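Hypothetical protein SO2946 (Shewanella oneidensis, PDB 2A5Z) is of unknown function but binds magnesium and has a jelly-roll fold with a carbohydrate-binding module, so it may recognise carbohydrate. Local coordinates at residues C[117-122]-C[188-193]; C[128-133]-C[179-184]; C[43-48]-C[255-260]; C[102-107]-C[141-146]. One frame throughout, in Å; residues are numbered along the deposited sequence.

In the fold
Following the chain from the N terminus, 43-48 waits longest for its partner: contact 3 closes only when 255-260 arrives, and the other three contacts nest within that loop. Strand 102-107 opens contact 4 in the larger, curled sheet, and 117-122 then opens contact 1 in the six-stranded sheet. The loop 128-133, passing from the smaller sheet to the larger, begins contact 2. Closure follows in the order 141-146, 179-184, 188-193, so contact 2 nests inside contact 1, while contact 4 crosses both. Contact 2 thus pairs the outgoing loop with the loop returning to the smaller sheet, about 41 Å centre to centre from contact 3, which, like contact 4, touches the third subunit.

Contact 1: C[117-122]-C[188-193]; sequences ELEVTV and KFKMLT
With CG anti to the backbone N in both E119 (chi1 -159°) and K190 (chi1 -179°), the two side chains rise from one face of the sheet, and a bend at chi2 of K190 (57°) turns its amine toward E117. There K190 NZ donates to E117 O at 2.8 Å, from a position tilted out of the carbonyl plane. E119 then serves two lysines with its two oxygens: OE1 lies 3.6 Å from K190 NZ and OE2 3.6 Å from K188 NZ, both long salt bridges that make a loose network. K188 NZ has a firmer partner, V262 O of the second subunit. Beneath the charges runs regular antiparallel pairing. V120 and F189 form a hydrogen-bonded pair (V120 N to F189 O 2.9 Å), and M191 N reaches L118 O at 2.8 Å in a nearly straight bond. At the ends of the strands, a water donates to E117 OE2 and M191 O. V120 and F189 occupy the other, buried face, while the selenomethionine M191 rests its CE 3.9 Å from L118 CB. Strand 119-125 lies here between 184-191 and 245-254, where L118 and V120 pack on F251, and strand 197-203 flanks 184-191 beyond.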
loop_
_atom_site.group_PDB
_atom_site.type_symbol
_atom_site.label_atom_id
_atom_site.label_comp_id
_atom_site.label_asym_id
_atom_site.label_seq_id
_atom_site.Cartn_x
_atom_site.Cartn_y
_atom_site.Cartn_z
ATOM N N GLU C 117 12.224 -16.708 14.075
ATOM C CA GLU C 117 11.667 -17.965 13.546
ATOM C C GLU C 117 10.655 -17.697 12.434
ATOM O O GLU C 117 9.544 -18.241 12.427
ATOM C CB GLU C 117 11.028 -18.804 14.650
ATOM C CG GLU C 117 11.966 -19.155 15.783
ATOM C CD GLU C 117 11.328 -20.089 16.796
ATOM O OE1 GLU C 117 11.098 -19.663 17.947
ATOM O OE2 GLU C 117 11.053 -21.248 16.439
ATOM N N LEU C 118 11.063 -16.845 11.500
ATOM C CA LEU C 118 10.263 -16.488 10.339
ATOM C C LEU C 118 9.757 -17.729 9.609
ATOM O O LEU C 118 10.494 -18.707 9.407
ATOM C CB LEU C 118 11.082 -15.601 9.389
ATOM C CG LEU C 118 10.497 -15.238 8.017
ATOM C CD1 LEU C 118 9.401 -14.192 8.134
ATOM C CD2 LEU C 118 11.581 -14.744 7.066
ATOM N N GLU C 119 8.487 -17.671 9.234
ATOM C CA GLU C 119 7.852 -18.686 8.419
ATOM C C GLU C 119 7.362 -18.032 7.135
ATOM O O GLU C 119 6.656 -17.024 7.174
ATOM C CB GLU C 119 6.675 -19.273 9.191
ATOM C CG GLU C 119 6.225 -20.620 8.726
ATOM C CD GLU C 119 5.265 -21.248 9.706
ATOM O OE1 GLU C 119 5.639 -21.419 10.889
ATOM O OE2 GLU C 119 4.126 -21.552 9.297
ATOM N N VAL C 120 7.760 -18.585 5.997
ATOM C CA VAL C 120 7.319 -18.073 4.704
ATOM C C VAL C 120 6.570 -19.176 3.958
ATOM O O VAL C 120 7.089 -20.281 3.799
ATOM C CB VAL C 120 8.503 -17.556 3.843
ATOM C CG1 VAL C 120 8.005 -17.030 2.473
ATOM C CG2 VAL C 120 9.291 -16.482 4.585
ATOM N N THR C 121 5.342 -18.880 3.531
ATOM C CA THR C 121 4.537 -19.832 2.782
ATOM C C THR C 121 4.231 -19.280 1.391
ATOM O O THR C 121 3.832 -18.126 1.264
ATOM C CB THR C 121 3.235 -20.182 3.525
ATOM O OG1 THR C 121 3.544 -20.552 4.881
ATOM C CG2 THR C 121 2.520 -21.349 2.847
ATOM N N VAL C 122 4.432 -20.110 0.364
ATOM C CA VAL C 122 4.262 -19.707 -1.036
ATOM C C VAL C 122 3.377 -20.706 -1.791
ATOM O O VAL C 122 3.640 -21.914 -1.781
ATOM C CB VAL C 122 5.624 -19.601 -1.794
ATOM C CG1 VAL C 122 5.394 -19.178 -3.251
ATOM C CG2 VAL C 122 6.558 -18.612 -1.124
ATOM N N LYS C 188 6.482 -24.299 2.460
ATOM C CA LYS C 188 6.765 -23.574 3.684
ATOM C C LYS C 188 8.266 -23.610 3.986
ATOM O O LYS C 188 8.896 -24.672 3.983
ATOM C CB LYS C 188 5.943 -24.135 4.847
ATOM C CG LYS C 188 6.145 -23.407 6.175
ATOM C CD LYS C 188 4.937 -23.571 7.089
ATOM C CE LYS C 188 4.650 -25.020 7.427
ATOM N NZ LYS C 188 3.775 -25.091 8.622
ATOM N N PHE C 189 8.828 -22.429 4.211
ATOM C CA PHE C 189 10.209 -22.273 4.623
ATOM C C PHE C 189 10.169 -21.854 6.105
ATOM O O PHE C 189 9.424 -20.955 6.480
ATOM C CB PHE C 189 10.904 -21.232 3.725
ATOM C CG PHE C 189 12.296 -20.850 4.176
ATOM C CD1 PHE C 189 13.411 -21.323 3.500
ATOM C CD2 PHE C 189 12.486 -19.999 5.272
ATOM C CE1 PHE C 189 14.702 -20.967 3.904
ATOM C CE2 PHE C 189 13.766 -19.645 5.696
ATOM C CZ PHE C 189 14.874 -20.124 5.010
ATOM N N LYS C 190 10.936 -22.537 6.950
ATOM C CA LYS C 190 10.914 -22.264 8.391
ATOM C C LYS C 190 12.317 -21.956 8.916
ATOM O O LYS C 190 13.215 -22.790 8.839
ATOM C CB LYS C 190 10.268 -23.435 9.155
ATOM C CG LYS C 190 10.162 -23.263 10.685
ATOM C CD LYS C 190 9.391 -22.010 11.080
ATOM C CE LYS C 190 8.884 -22.105 12.510
ATOM N NZ LYS C 190 8.521 -20.743 12.974
HETATM N N MSE C 191 12.489 -20.742 9.428
HETATM C CA MSE C 191 13.743 -20.293 10.040
HETATM C C MSE C 191 13.856 -20.910 11.428
HETATM O O MSE C 191 12.941 -20.800 12.241
HETATM C CB MSE C 191 13.743 -18.760 10.122
HETATM C CG MSE C 191 14.979 -18.091 10.737
HETATM SE SE MSE C 191 14.914 -16.264 10.684
HETATM C CE MSE C 191 14.987 -15.946 8.920
ATOM N N LEU C 192 14.976 -21.571 11.691
ATOM C CA LEU C 192 15.199 -22.216 12.978
ATOM C C LEU C 192 16.025 -21.276 13.856
ATOM O O LEU C 192 16.680 -20.360 13.345
ATOM C CB LEU C 192 15.864 -23.590 12.790
ATOM C CG LEU C 192 15.163 -24.568 11.823
ATOM C CD1 LEU C 192 15.963 -25.864 11.662
ATOM C CD2 LEU C 192 13.738 -24.907 12.233
ATOM N N THR C 193 15.977 -21.495 15.169
ATOM C CA THR C 193 16.599 -20.580 16.146
ATOM C C THR C 193 18.133 -20.486 16.058
ATOM O O THR C 193 18.729 -19.560 16.623
ATOM C CB THR C 193 16.192 -20.916 17.617
ATOM O OG1 THR C 193 16.411 -22.306 17.880
ATOM C CG2 THR C 193 14.728 -20.583 17.868
HETATM O O HOH W 1 11.771 -22.410 14.214
#

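Contact 2: C[128-133]-C[179-184]; sequences SAFNPA and LSTSTW
F130 meets L179 and T181 in a surface contact between two loops, each of which carries the chain from one sheet to the other: 128-133 lies between strands 119-125 and 134-137, while the loop 179-184 links strand 169-178 to strand 184-191. Its main feature is a CH-pi contact. The methyl CG2 of T181 sits over one face of the F130 ring, 3.8 Å from the centroid but displaced toward the rim, so that CD2 is its nearest ring atom at 3.5 Å. In T181 the hydroxyl lies between the backbone N and the carbonyl carbon (chi1 55°), which leaves CG2 to meet the ring. The far end of the ring meets L179 and the backbone after it. CZ is 3.9 Å from L179 CB, while the carbonyl oxygens of L179 and S180 approach obliquely, L179 O coming to 3.4 Å from CE2. A smaller touch brings S182 OG to 3.2 Å from S128 CA, at a place also met by a crystal neighbour. T183 OG1 donates to T181 O at 2.8 Å within 179-184, and T126 OG1, just ahead of 128-133, bonds S180 O and T183 N across to it. Between 128-133 and 179-184 the chemistry is thus CH-pi and van der Waals, with the directional bonds that tie the loops coming from T126 and P127 just before S128.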
loop_
_atom_site.group_PDB
_atom_site.type_symbol
_atom_site.label_atom_id
_atom_site.label_comp_id
_atom_site.label_asym_id
_atom_site.label_seq_id
_atom_site.Cartn_x
_atom_site.Cartn_y
_atom_site.Cartn_z
ATOM N N SER C 128 4.115 -24.680 -17.855
ATOM C CA SER C 128 3.575 -25.756 -18.688
ATOM C C SER C 128 4.658 -26.602 -19.390
ATOM O O SER C 128 4.367 -27.686 -19.921
ATOM C CB SER C 128 2.571 -25.199 -19.698
ATOM O OG SER C 128 3.210 -24.307 -20.585
ATOM N N ALA C 129 5.888 -26.089 -19.406
ATOM C CA ALA C 129 7.065 -26.839 -19.849
ATOM C C ALA C 129 8.222 -26.483 -18.933
ATOM O O ALA C 129 8.462 -25.296 -18.661
ATOM C CB ALA C 129 7.423 -26.497 -21.306
ATOM N N PHE C 130 8.930 -27.500 -18.445
ATOM C CA PHE C 130 10.194 -27.271 -17.756
ATOM C C PHE C 130 11.297 -26.925 -18.763
ATOM O O PHE C 130 11.211 -27.267 -19.941
ATOM C CB PHE C 130 10.592 -28.479 -16.896
ATOM C CG PHE C 130 9.672 -28.719 -15.719
ATOM C CD1 PHE C 130 9.422 -27.711 -14.789
ATOM C CD2 PHE C 130 9.059 -29.962 -15.545
ATOM C CE1 PHE C 130 8.570 -27.936 -13.707
ATOM C CE2 PHE C 130 8.209 -30.195 -14.468
ATOM C CZ PHE C 130 7.961 -29.187 -13.552
ATOM N N ASN C 131 12.322 -26.230 -18.287
ATOM C CA ASN C 131 13.438 -25.811 -19.119
ATOM C C ASN C 131 14.652 -25.723 -18.195
ATOM O O ASN C 131 14.514 -25.267 -17.054
ATOM C CB ASN C 131 13.109 -24.453 -19.765
ATOM C CG ASN C 131 14.129 -24.019 -20.806
ATOM O OD1 ASN C 131 15.269 -23.672 -20.477
ATOM N ND2 ASN C 131 13.711 -23.997 -22.068
ATOM N N PRO C 132 15.826 -26.214 -18.647
ATOM C CA PRO C 132 17.043 -26.133 -17.830
ATOM C C PRO C 132 17.433 -24.705 -17.409
ATOM O O PRO C 132 18.209 -24.542 -16.474
ATOM C CB PRO C 132 18.127 -26.759 -18.723
ATOM C CG PRO C 132 17.545 -26.838 -20.090
ATOM C CD PRO C 132 16.063 -26.920 -19.919
ATOM N N ALA C 133 16.867 -23.697 -18.066
ATOM C CA ALA C 133 17.141 -22.293 -17.752
ATOM C C ALA C 133 16.354 -21.776 -16.535
ATOM O O ALA C 133 16.656 -20.690 -16.011
ATOM C CB ALA C 133 16.864 -21.423 -18.963
ATOM N N LEU C 179 9.083 -32.717 -10.046
ATOM C CA LEU C 179 7.785 -32.053 -10.116
ATOM C C LEU C 179 7.075 -32.332 -11.431
ATOM O O LEU C 179 7.676 -32.855 -12.367
ATOM C CB LEU C 179 7.958 -30.538 -9.944
ATOM C CG LEU C 179 8.729 -30.018 -8.732
ATOM C CD1 LEU C 179 9.092 -28.564 -8.966
ATOM C CD2 LEU C 179 7.939 -30.193 -7.425
ATOM N N SER C 180 5.794 -31.978 -11.492
ATOM C CA SER C 180 5.024 -32.066 -12.723
ATOM C C SER C 180 4.758 -30.662 -13.258
ATOM O O SER C 180 4.649 -29.718 -12.478
ATOM C CB SER C 180 3.697 -32.797 -12.477
ATOM O OG SER C 180 3.911 -34.180 -12.209
ATOM N N THR C 181 4.660 -30.533 -14.583
ATOM C CA THR C 181 4.300 -29.261 -15.222
ATOM C C THR C 181 2.851 -28.878 -14.899
ATOM O O THR C 181 2.053 -29.730 -14.510
ATOM C CB THR C 181 4.483 -29.299 -16.762
ATOM O OG1 THR C 181 3.746 -30.399 -17.319
ATOM C CG2 THR C 181 5.953 -29.418 -17.138
ATOM N N SER C 182 2.537 -27.592 -15.035
ATOM C CA SER C 182 1.182 -27.053 -14.808
ATOM C C SER C 182 0.495 -27.602 -13.549
ATOM O O SER C 182 -0.661 -28.045 -13.592
ATOM C CB SER C 182 0.318 -27.291 -16.038
ATOM O OG SER C 182 0.911 -26.664 -17.164
ATOM N N THR C 183 1.213 -27.567 -12.432
ATOM C CA THR C 183 0.706 -28.122 -11.173
ATOM C C THR C 183 0.892 -27.121 -10.047
ATOM O O THR C 183 1.929 -26.464 -9.963
ATOM C CB THR C 183 1.415 -29.451 -10.827
ATOM O OG1 THR C 183 1.188 -30.391 -11.882
ATOM C CG2 THR C 183 0.899 -30.047 -9.500
ATOM N N TRP C 184 -0.117 -27.022 -9.182
ATOM C CA TRP C 184 -0.069 -26.152 -8.011
ATOM C C TRP C 184 0.571 -26.846 -6.825
ATOM O O TRP C 184 0.220 -27.986 -6.506
ATOM C CB TRP C 184 -1.482 -25.687 -7.649
ATOM C CG TRP C 184 -1.973 -24.639 -8.571
ATOM C CD1 TRP C 184 -2.828 -24.802 -9.630
ATOM C CD2 TRP C 184 -1.629 -23.248 -8.540
ATOM N NE1 TRP C 184 -3.040 -23.592 -10.252
ATOM C CE2 TRP C 184 -2.313 -22.623 -9.607
ATOM C CE3 TRP C 184 -0.810 -22.470 -7.710
ATOM C CZ2 TRP C 184 -2.203 -21.250 -9.868
ATOM C CZ3 TRP C 184 -0.692 -21.108 -7.972
ATOM C CH2 TRP C 184 -1.391 -20.510 -9.043
#

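Contact 3: C[43-48]-C[255-260]; sequences SIATSD and VSATRA
R259 reaches A45 by a folded side chain: CG lies anti to the carbonyl carbon (chi1 -77°), the chain runs on extended at chi2, and a bend at chi3 (-71°) turns the guanidinium back toward 43-48. NH2 then donates to A45 O at 2.8 Å. The oxygen lies at the edge of the guanidinium, almost exactly in its plane, although the nitrogen is tilted from the plane of the carbonyl. A weak bond from R259 NE to A257 O, 3.3 Å long, limits how the group can turn. The other demands on the guanidinium come from outside the chain. NH2 and NH1 form salt bridges with D54 and D247 of the third subunit, residues of its magnesium site, and the side chain is about 4 Å from a bound magnesium ion. In this jelly-roll protein, 43-48 leads into strand 48-53, and the segment 255-260 follows strand 245-254, so the contact carries the meeting of these adjacent strands past their ends. V255 N donates to S47 O at 2.8 Å, from above the carbonyl plane, and A257 N reaches T46 O in a weak bond. V255 points CG2 at the backbone of S47, 3.7 Å from its carbonyl carbon. A45 CB meets A257 CB at 3.7 Å, and both A45 and V255 pack against F88 of the third subunit, another residue of that site. A water donates to T46 O and lies 2.7 Å from T258 OG1.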
loop_
_atom_site.group_PDB
_atom_site.type_symbol
_atom_site.label_atom_id
_atom_site.label_comp_id
_atom_site.label_asym_id
_atom_site.label_seq_id
_atom_site.Cartn_x
_atom_site.Cartn_y
_atom_site.Cartn_z
ATOM N N SER C 43 1.093 -3.095 10.763
ATOM C CA SER C 43 1.509 -1.709 10.572
ATOM C C SER C 43 2.462 -1.361 11.723
ATOM O O SER C 43 3.679 -1.378 11.550
ATOM C CB SER C 43 0.308 -0.760 10.492
ATOM O OG SER C 43 -0.571 -0.946 11.590
ATOM N N ILE C 44 1.913 -1.110 12.904
ATOM C CA ILE C 44 2.743 -0.878 14.083
ATOM C C ILE C 44 2.882 -2.192 14.866
ATOM O O ILE C 44 1.894 -2.771 15.315
ATOM C CB ILE C 44 2.215 0.310 14.946
ATOM C CG1 ILE C 44 3.031 0.462 16.234
ATOM C CG2 ILE C 44 0.738 0.140 15.248
ATOM C CD1 ILE C 44 2.542 1.583 17.145
ATOM N N ALA C 45 4.118 -2.664 15.001
ATOM C CA ALA C 45 4.381 -3.967 15.603
ATOM C C ALA C 45 4.466 -3.924 17.134
ATOM O O ALA C 45 4.821 -2.888 17.722
ATOM C CB ALA C 45 5.656 -4.563 15.012
ATOM N N THR C 46 4.125 -5.048 17.768
ATOM C CA THR C 46 4.372 -5.249 19.205
ATOM C C THR C 46 5.206 -6.518 19.442
ATOM O O THR C 46 6.316 -6.442 19.968
ATOM C CB THR C 46 3.065 -5.259 20.042
ATOM O OG1 THR C 46 2.470 -3.956 20.002
ATOM C CG2 THR C 46 3.350 -5.599 21.503
ATOM N N SER C 47 4.690 -7.677 19.041
ATOM C CA SER C 47 5.446 -8.923 19.219
ATOM C C SER C 47 5.287 -9.924 18.076
ATOM O O SER C 47 6.032 -10.907 17.984
ATOM C CB SER C 47 5.102 -9.571 20.561
ATOM O OG SER C 47 3.733 -9.913 20.602
ATOM N N ASP C 48 4.319 -9.660 17.202
ATOM C CA ASP C 48 4.049 -10.525 16.060
ATOM C C ASP C 48 4.180 -9.717 14.777
ATOM O O ASP C 48 3.867 -8.525 14.757
ATOM C CB ASP C 48 2.644 -11.129 16.165
ATOM C CG ASP C 48 2.451 -11.958 17.428
ATOM O OD1 ASP C 48 2.854 -13.143 17.436
ATOM O OD2 ASP C 48 1.883 -11.427 18.415
ATOM N N VAL C 255 8.587 -10.894 16.810
ATOM C CA VAL C 255 9.477 -9.728 16.843
ATOM C C VAL C 255 9.496 -9.061 18.213
ATOM O O VAL C 255 8.586 -9.241 19.006
ATOM C CB VAL C 255 9.124 -8.664 15.756
ATOM C CG1 VAL C 255 9.292 -9.241 14.332
ATOM C CG2 VAL C 255 7.723 -8.088 15.970
ATOM N N SER C 256 10.551 -8.295 18.471
ATOM C CA SER C 256 10.646 -7.463 19.661
ATOM C C SER C 256 10.322 -6.047 19.227
ATOM O O SER C 256 11.101 -5.408 18.512
ATOM C CB SER C 256 12.050 -7.550 20.269
ATOM O OG SER C 256 12.339 -8.874 20.692
ATOM N N ALA C 257 9.149 -5.574 19.621
ATOM C CA ALA C 257 8.696 -4.247 19.218
ATOM C C ALA C 257 7.873 -3.578 20.310
ATOM O O ALA C 257 6.941 -2.830 20.020
ATOM C CB ALA C 257 7.910 -4.325 17.912
ATOM N N THR C 258 8.228 -3.854 21.564
ATOM C CA THR C 258 7.571 -3.229 22.708
ATOM C C THR C 258 8.173 -1.860 22.984
ATOM O O THR C 258 9.320 -1.734 23.421
ATOM C CB THR C 258 7.623 -4.110 23.969
ATOM O OG1 THR C 258 6.904 -5.330 23.728
ATOM C CG2 THR C 258 7.001 -3.377 25.162
ATOM N N ARG C 259 7.375 -0.837 22.713
ATOM C CA ARG C 259 7.801 0.547 22.870
ATOM C C ARG C 259 6.907 1.278 23.850
ATOM O O ARG C 259 5.752 0.901 24.042
ATOM C CB ARG C 259 7.817 1.244 21.512
ATOM C CG ARG C 259 9.029 0.838 20.705
ATOM C CD ARG C 259 8.814 1.005 19.261
ATOM N NE ARG C 259 7.870 0.031 18.710
ATOM C CZ ARG C 259 7.833 -0.296 17.426
ATOM N NH1 ARG C 259 8.704 0.252 16.591
ATOM N NH2 ARG C 259 6.947 -1.169 16.977
ATOM N N ALA C 260 7.462 2.315 24.474
ATOM C CA ALA C 260 6.735 3.126 25.434
ATOM C C ALA C 260 5.572 3.830 24.749
ATOM O O ALA C 260 5.727 4.394 23.668
ATOM C CB ALA C 260 7.668 4.145 26.081
HETATM O O HOH W 2 8.134 -7.340 22.333
#

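Contact 4: C[102-107]-C[141-146]; sequences SFLAGM and TSIGLG
The carbonyl oxygen of G144 is gripped twice, by S102 OG at 2.9 Å and by the amine of K231. The hydroxyl of S102 comes from above the carbonyl plane, well off either lone pair, and it is also bonded to T73 OG1 on the neighbouring strand 68-73. Its chi1 of 64° sets OG between the backbone N and the carbonyl carbon, within reach of both partners. K231 likewise bonds S142 O, which accepts from T141 OG1 at 3.0 Å as well; one lysine therefore bonds two carbonyls of 141-146, each of which also accepts from a hydroxyl. G144 is the second residue of a type II' beta turn from I143 to G146, closed by G146 N to I143 O at 3.2 Å. Its positive phi (61°) suits glycine, and the turn presents its carbonyl to S102. Strand 102-107 and strand 140-142, from which the turn issues, belong to the same curled antiparallel sheet but are not paired: the nearest CA atoms, of S102 and G144, are 6.4 Å apart, and strand 230-234 pairs with 102-107 on one side. The apolar half of the contact rests on L104. Its CD1 meets T141 CG2 tip to tip at 3.9 Å and lies 4.2 Å from I143 CG1. H227 touches both L104 and I143, and I143 also packs on H58 of the third subunit.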
loop_
_atom_site.group_PDB
_atom_site.type_symbol
_atom_site.label_atom_id
_atom_site.label_comp_id
_atom_site.label_asym_id
_atom_site.label_seq_id
_atom_site.Cartn_x
_atom_site.Cartn_y
_atom_site.Cartn_z
ATOM N N SER C 102 14.660 -11.727 -13.491
ATOM C CA SER C 102 13.984 -12.394 -12.384
ATOM C C SER C 102 12.815 -11.588 -11.828
ATOM O O SER C 102 12.733 -10.373 -12.019
ATOM C CB SER C 102 14.976 -12.693 -11.255
ATOM O OG SER C 102 15.493 -11.499 -10.684
ATOM N N PHE C 103 11.912 -12.289 -11.151
ATOM C CA PHE C 103 10.922 -11.637 -10.311
ATOM C C PHE C 103 11.076 -12.140 -8.887
ATOM O O PHE C 103 11.216 -13.345 -8.649
ATOM C CB PHE C 103 9.494 -11.854 -10.819
ATOM C CG PHE C 103 8.444 -11.268 -9.912
ATOM C CD1 PHE C 103 8.186 -9.901 -9.918
ATOM C CD2 PHE C 103 7.730 -12.085 -9.033
ATOM C CE1 PHE C 103 7.216 -9.353 -9.063
ATOM C CE2 PHE C 103 6.761 -11.549 -8.178
ATOM C CZ PHE C 103 6.505 -10.188 -8.194
ATOM N N LEU C 104 11.055 -11.210 -7.946
ATOM C CA LEU C 104 11.262 -11.539 -6.544
ATOM C C LEU C 104 10.145 -10.942 -5.698
ATOM O O LEU C 104 9.918 -9.735 -5.736
ATOM C CB LEU C 104 12.638 -11.023 -6.081
ATOM C CG LEU C 104 13.227 -11.529 -4.756
ATOM C CD1 LEU C 104 14.757 -11.355 -4.707
ATOM C CD2 LEU C 104 12.571 -10.837 -3.583
ATOM N N ALA C 105 9.444 -11.791 -4.948
ATOM C CA ALA C 105 8.520 -11.328 -3.922
ATOM C C ALA C 105 9.125 -11.657 -2.565
ATOM O O ALA C 105 9.205 -12.825 -2.171
ATOM C CB ALA C 105 7.122 -11.974 -4.094
ATOM N N GLY C 106 9.590 -10.633 -1.858
ATOM C CA GLY C 106 10.324 -10.874 -0.629
ATOM C C GLY C 106 10.430 -9.710 0.327
ATOM O O GLY C 106 9.878 -8.627 0.083
HETATM N N MSE C 107 11.130 -9.966 1.432
HETATM C CA MSE C 107 11.408 -8.965 2.477
HETATM C C MSE C 107 12.897 -8.988 2.855
HETATM O O MSE C 107 13.622 -9.938 2.515
HETATM C CB MSE C 107 10.512 -9.193 3.714
HETATM C CG MSE C 107 8.995 -8.917 3.475
HETATM SE SE MSE C 107 7.954 -8.897 4.953
HETATM C CE MSE C 107 8.422 -7.299 5.631
ATOM N N THR C 141 18.057 -15.353 -0.828
ATOM C CA THR C 141 18.636 -15.243 -2.163
ATOM C C THR C 141 19.308 -13.893 -2.391
ATOM O O THR C 141 18.921 -12.879 -1.796
ATOM C CB THR C 141 17.574 -15.526 -3.282
ATOM O OG1 THR C 141 18.194 -15.460 -4.573
ATOM C CG2 THR C 141 16.402 -14.544 -3.220
ATOM N N SER C 142 20.340 -13.894 -3.235
ATOM C CA SER C 142 20.855 -12.656 -3.794
ATOM C C SER C 142 19.686 -11.973 -4.491
ATOM O O SER C 142 18.849 -12.632 -5.116
ATOM C CB SER C 142 21.946 -12.928 -4.842
ATOM O OG SER C 142 22.831 -13.947 -4.430
ATOM N N ILE C 143 19.646 -10.653 -4.381
ATOM C CA ILE C 143 18.644 -9.836 -5.050
ATOM C C ILE C 143 18.913 -9.715 -6.567
ATOM O O ILE C 143 20.035 -9.950 -7.036
ATOM C CB ILE C 143 18.577 -8.434 -4.365
ATOM C CG1 ILE C 143 17.140 -7.925 -4.272
ATOM C CG2 ILE C 143 19.559 -7.427 -5.000
ATOM C CD1 ILE C 143 16.935 -6.857 -3.195
ATOM N N GLY C 144 17.868 -9.379 -7.321
ATOM C CA GLY C 144 18.001 -8.950 -8.712
ATOM C C GLY C 144 18.606 -9.942 -9.685
ATOM O O GLY C 144 18.173 -11.094 -9.759
ATOM N N LEU C 145 19.600 -9.480 -10.443
ATOM C CA LEU C 145 20.232 -10.299 -11.479
ATOM C C LEU C 145 21.249 -11.274 -10.897
ATOM O O LEU C 145 21.776 -12.122 -11.616
ATOM C CB LEU C 145 20.887 -9.426 -12.566
ATOM C CG LEU C 145 20.000 -8.498 -13.410
ATOM C CD1 LEU C 145 20.858 -7.581 -14.271
ATOM C CD2 LEU C 145 18.995 -9.268 -14.269
ATOM N N GLY C 146 21.510 -11.152 -9.593
ATOM C CA GLY C 146 22.446 -12.021 -8.873
ATOM C C GLY C 146 21.984 -13.461 -8.830
ATOM O O GLY C 146 20.780 -13.743 -8.829
#